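PDB 3GOC: endonuclease V from Streptomyces avermitilis, which probably repairs deaminated DNA as a magnesium-dependent endonuclease, cutting at the second phosphodiester bond 3' to a deoxyinosine and leaving the lesion in the nicked strand. Local coordinates for residues 39-44 with 60-65; 109-114 with 134-139. All coordinates share one frame; numbering follows the deposited sequence.

Contact 1 of 2, residues 39-44 with 60-65; sequences TGRVTG and AVVLDA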
# COMPACT_ATOMS: atom_id res chain seq x y z
N THR A 39 -0.91 -8.94 -1.07
CA THR A 39 -1.16 -10.31 -1.52
C THR A 39 0.15 -10.98 -1.93
O THR A 39 1.11 -10.31 -2.30
CB THR A 39 -2.13 -10.34 -2.72
OG1 THR A 39 -2.46 -11.71 -3.02
CG2 THR A 39 -1.50 -9.69 -3.94
N GLY A 40 0.18 -12.31 -1.85
CA GLY A 40 1.38 -13.04 -2.20
C GLY A 40 2.48 -12.83 -1.17
O GLY A 40 2.19 -12.61 0.01
N ARG A 41 3.73 -12.89 -1.62
CA ARG A 41 4.89 -12.73 -0.74
C ARG A 41 5.68 -11.47 -1.09
O ARG A 41 5.69 -11.03 -2.24
CB ARG A 41 5.82 -13.94 -0.85
CG ARG A 41 5.48 -15.14 0.05
CD ARG A 41 4.23 -15.90 -0.38
NE ARG A 41 3.94 -17.00 0.55
CZ ARG A 41 4.48 -18.22 0.47
NH1 ARG A 41 5.33 -18.52 -0.50
NH2 ARG A 41 4.16 -19.14 1.36
N VAL A 42 6.34 -10.89 -0.10
CA VAL A 42 7.17 -9.72 -0.30
C VAL A 42 8.41 -9.99 0.55
O VAL A 42 8.31 -10.41 1.70
CB VAL A 42 6.44 -8.42 0.11
CG1 VAL A 42 6.05 -8.48 1.57
CG2 VAL A 42 7.30 -7.20 -0.20
N THR A 43 9.58 -9.76 -0.04
CA THR A 43 10.83 -10.08 0.62
C THR A 43 11.82 -8.94 0.78
O THR A 43 12.06 -8.19 -0.15
CB THR A 43 11.52 -11.21 -0.18
OG1 THR A 43 10.67 -12.37 -0.17
CG2 THR A 43 12.87 -11.58 0.42
N GLY A 44 12.39 -8.83 1.97
CA GLY A 44 13.38 -7.81 2.19
C GLY A 44 14.77 -8.41 2.09
O GLY A 44 14.98 -9.57 2.45
N ALA A 60 17.72 -12.57 3.64
CA ALA A 60 16.50 -12.44 2.86
C ALA A 60 15.39 -12.88 3.79
O ALA A 60 15.44 -13.97 4.36
CB ALA A 60 16.55 -13.33 1.63
N VAL A 61 14.41 -12.01 3.99
CA VAL A 61 13.28 -12.33 4.86
C VAL A 61 12.00 -12.19 4.07
O VAL A 61 11.67 -11.11 3.58
CB VAL A 61 13.23 -11.39 6.08
CG1 VAL A 61 12.04 -11.76 6.96
CG2 VAL A 61 14.53 -11.50 6.88
N VAL A 62 11.28 -13.30 3.94
CA VAL A 62 10.03 -13.36 3.20
C VAL A 62 8.83 -13.14 4.11
O VAL A 62 8.70 -13.80 5.14
CB VAL A 62 9.86 -14.72 2.51
CG1 VAL A 62 8.64 -14.69 1.61
CG2 VAL A 62 11.10 -15.07 1.71
N LEU A 63 7.97 -12.20 3.73
CA LEU A 63 6.78 -11.90 4.52
C LEU A 63 5.51 -12.24 3.74
O LEU A 63 5.50 -12.25 2.51
CB LEU A 63 6.71 -10.41 4.87
CG LEU A 63 7.91 -9.72 5.50
CD1 LEU A 63 7.58 -8.25 5.71
CD2 LEU A 63 8.25 -10.39 6.82
N ASP A 64 4.45 -12.52 4.48
CA ASP A 64 3.15 -12.75 3.86
C ASP A 64 2.72 -11.29 3.69
O ASP A 64 2.59 -10.55 4.67
CB ASP A 64 2.21 -13.47 4.82
CG ASP A 64 0.79 -13.57 4.29
OD1 ASP A 64 -0.08 -12.83 4.79
OD2 ASP A 64 0.56 -14.36 3.35
N ALA A 65 2.51 -10.86 2.45
CA ALA A 65 2.16 -9.47 2.19
C ALA A 65 0.88 -8.99 2.85
O ALA A 65 0.78 -7.84 3.27
CB ALA A 65 2.07 -9.25 0.68
O HOH W 1 -0.26 -12.37 1.35
O HOH W 2 2.44 -16.32 2.70
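Thr-39 meets Ala-65 through its backbone alone: its carbonyl O lies 3.3 Å from Ala-65 CB, where the second segment turns out of its strand. At Gly-40 the carbonyl O takes two donors, Ala-65 N at 3.0 Å and a water that also makes a weak bond to Asp-64 OD2. A second water joins the same OD2 to Arg-41 NE; that water lies in the plane of the guanidinium, at its edge. NE and OD2 stand 5.1 Å apart and are bridged by it, without direct contact, while Asp-64 OD1 is hydrogen-bonded to Thr-67 OG1. The aliphatic part of Arg-41 does the packing: CG rests 3.6 Å from Val-62 CG1, and from there the bend at chi2 (70°) sends CD and NE off toward the second water.

Val-42 and Leu-63 form a hydrogen-bonded antiparallel pair, with Leu-63 N to Val-42 O the shorter bond at 2.7 Å. The first torsion of Val-42 (60°) sets CG1 between the backbone N and carbonyl carbon, and from there it reaches both Leu-63 CB and Ala-65 CB. Thr-43, in a non-hydrogen-bonded pair, stands across from Val-62 on the face shared with Arg-41; its OG1 lies 3.3 Å from Val-62 CG2 and is hydrogen-bonded to the carbonyl O of Pro-108. At Gly-44 reciprocal backbone bonds with Val-61 carry the ladder on into the hairpin, and its carbonyl O also receives a CA-H...O contact from Ala-60.

This is the open end of the beta hairpin 41-49/55-64, in the central sheet of an RNase H-like fold. Strand 70-79 flanks it beyond 60-64 and strand 110-114 beyond 41-44, while helix 211-228 packs over Val-42, Val-61 and Leu-63.

Contact 2 of 2, residues 109-114 with 134-139; sequences GLIVCD and TGLPTI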
# COMPACT_ATOMS: atom_id res chain seq x y z
N GLY A 109 8.73 -13.41 -4.34
CA GLY A 109 7.63 -12.56 -4.75
C GLY A 109 8.25 -11.25 -5.22
O GLY A 109 8.94 -11.22 -6.24
N LEU A 110 7.99 -10.17 -4.49
CA LEU A 110 8.55 -8.87 -4.82
C LEU A 110 9.71 -8.62 -3.85
O LEU A 110 9.53 -8.74 -2.64
CB LEU A 110 7.48 -7.78 -4.66
CG LEU A 110 7.84 -6.31 -4.89
CD1 LEU A 110 8.55 -5.75 -3.69
CD2 LEU A 110 8.67 -6.17 -6.14
N ILE A 111 10.88 -8.29 -4.38
CA ILE A 111 12.04 -8.04 -3.52
C ILE A 111 12.21 -6.55 -3.24
O ILE A 111 12.22 -5.74 -4.16
CB ILE A 111 13.36 -8.57 -4.15
CG1 ILE A 111 13.28 -10.08 -4.38
CG2 ILE A 111 14.54 -8.24 -3.24
CD1 ILE A 111 12.41 -10.47 -5.54
N VAL A 112 12.32 -6.21 -1.97
CA VAL A 112 12.50 -4.82 -1.55
C VAL A 112 13.91 -4.68 -0.99
O VAL A 112 14.24 -5.25 0.05
CB VAL A 112 11.46 -4.43 -0.46
CG1 VAL A 112 11.63 -2.97 -0.08
CG2 VAL A 112 10.05 -4.70 -0.98
N CYS A 113 14.75 -3.92 -1.69
CA CYS A 113 16.13 -3.70 -1.26
C CYS A 113 16.27 -2.44 -0.43
O CYS A 113 15.57 -1.45 -0.67
CB CYS A 113 17.05 -3.58 -2.47
SG CYS A 113 17.09 -5.03 -3.54
N ASP A 114 17.15 -2.48 0.56
CA ASP A 114 17.42 -1.31 1.38
C ASP A 114 18.49 -0.59 0.57
O ASP A 114 19.69 -0.78 0.79
CB ASP A 114 17.99 -1.72 2.74
CG ASP A 114 18.36 -0.52 3.60
OD1 ASP A 114 19.20 -0.67 4.52
OD2 ASP A 114 17.82 0.58 3.36
N THR A 134 17.94 -12.00 -11.35
CA THR A 134 16.96 -12.97 -10.85
C THR A 134 15.74 -13.06 -11.75
O THR A 134 15.04 -14.08 -11.75
CB THR A 134 16.45 -12.59 -9.45
OG1 THR A 134 15.79 -11.32 -9.51
CG2 THR A 134 17.60 -12.53 -8.45
N GLY A 135 15.49 -12.00 -12.51
CA GLY A 135 14.33 -11.95 -13.38
C GLY A 135 13.08 -11.62 -12.58
O GLY A 135 11.98 -11.64 -13.11
N LEU A 136 13.26 -11.29 -11.30
CA LEU A 136 12.12 -11.00 -10.42
C LEU A 136 11.84 -9.52 -10.20
O LEU A 136 12.72 -8.68 -10.38
CB LEU A 136 12.36 -11.67 -9.06
CG LEU A 136 12.63 -13.18 -9.12
CD1 LEU A 136 13.09 -13.66 -7.76
CD2 LEU A 136 11.37 -13.92 -9.58
N PRO A 137 10.61 -9.19 -9.81
CA PRO A 137 10.20 -7.81 -9.54
C PRO A 137 10.98 -7.31 -8.34
O PRO A 137 11.05 -7.98 -7.31
CB PRO A 137 8.72 -7.93 -9.22
CG PRO A 137 8.31 -9.15 -9.97
CD PRO A 137 9.45 -10.09 -9.72
N THR A 138 11.56 -6.12 -8.46
CA THR A 138 12.33 -5.55 -7.35
C THR A 138 12.16 -4.04 -7.27
O THR A 138 11.90 -3.38 -8.28
CB THR A 138 13.84 -5.79 -7.52
OG1 THR A 138 14.32 -5.00 -8.61
CG2 THR A 138 14.14 -7.25 -7.77
N ILE A 139 12.31 -3.51 -6.07
CA ILE A 139 12.25 -2.07 -5.86
C ILE A 139 13.28 -1.75 -4.79
O ILE A 139 13.78 -2.64 -4.10
CB ILE A 139 10.88 -1.56 -5.35
CG1 ILE A 139 10.58 -2.10 -3.95
CG2 ILE A 139 9.78 -1.93 -6.34
CD1 ILE A 139 9.35 -1.47 -3.31
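Ile-139 and Val-112 lie side by side and point the same way, with Ile-139 CG1 4.0 Å from Val-112 CG2. A first torsion of 65° places that CG1 between the backbone N and carbonyl carbon of Ile-139, turned to the neighbouring strand, where Leu-110 CD1 also meets it, the two side chains crossing at about a right angle. The other branch of Leu-110 works on Pro-137: CD2 sits 3.5 Å from the ring atom CB and closer still to the Pro-137 carbonyl O. On the reverse face, Ile-111 CD1 packs against Leu-136 CB at 3.7 Å, and Ile-111 CB faces the methyl CG2 of Thr-138.

Three backbone bonds run between these apolar layers in a parallel ladder. Ile-111 N bonds to Pro-137 O at 3.0 Å, Ile-139 N to Ile-111 O at 2.9 Å, and Cys-113 N to Ile-139 O at 2.9 Å. Pro-137, which has no N-H to give, takes part through its carbonyl O.

At the margin, Thr-134 ends helix 126-134 with an ST turn, its OG1 accepting from Leu-136 N at 3.1 Å, while Gly-135 leaves the helix with positive phi. Thr-138 OG1 is bonded back to Ala-127 O, tying the strand to the same helix. Strands 110-114 and 138-142 are the neighbouring parallel strands of a beta-alpha-beta unit, connected by helix 126-134.

Asp-114, at the far end of the first segment, makes no contact with 134-139; it belongs to a magnesium site with Asp-46. The chemistry is therefore divided along one strand: buried side chains and backbone bonds fix 110-113, and the carboxylate that follows serves the metal.

From the N terminus, contact 1 comes first, bringing 60-65 back beside 39-44 and closing the hairpin of strands 41-49 and 55-64. Contact 2 opens later, with strand 110-114, and closes through helix 126-134 onto the start of strand 138-142. The two loops therefore follow in series, neither nesting nor crossing. In space they adjoin: strands 41-49 and 110-114 are neighbours in one sheet, joined by probable hydrogen bonds of Thr-43 with Leu-110 and Val-112, and Val-42 packs on Val-112. Together the contacts tie the antiparallel hairpin to the parallel beta-alpha-beta unit, and the neighbouring strands 41-49 and 110-114 carry the magnesium ligands Asp-46 and Asp-114.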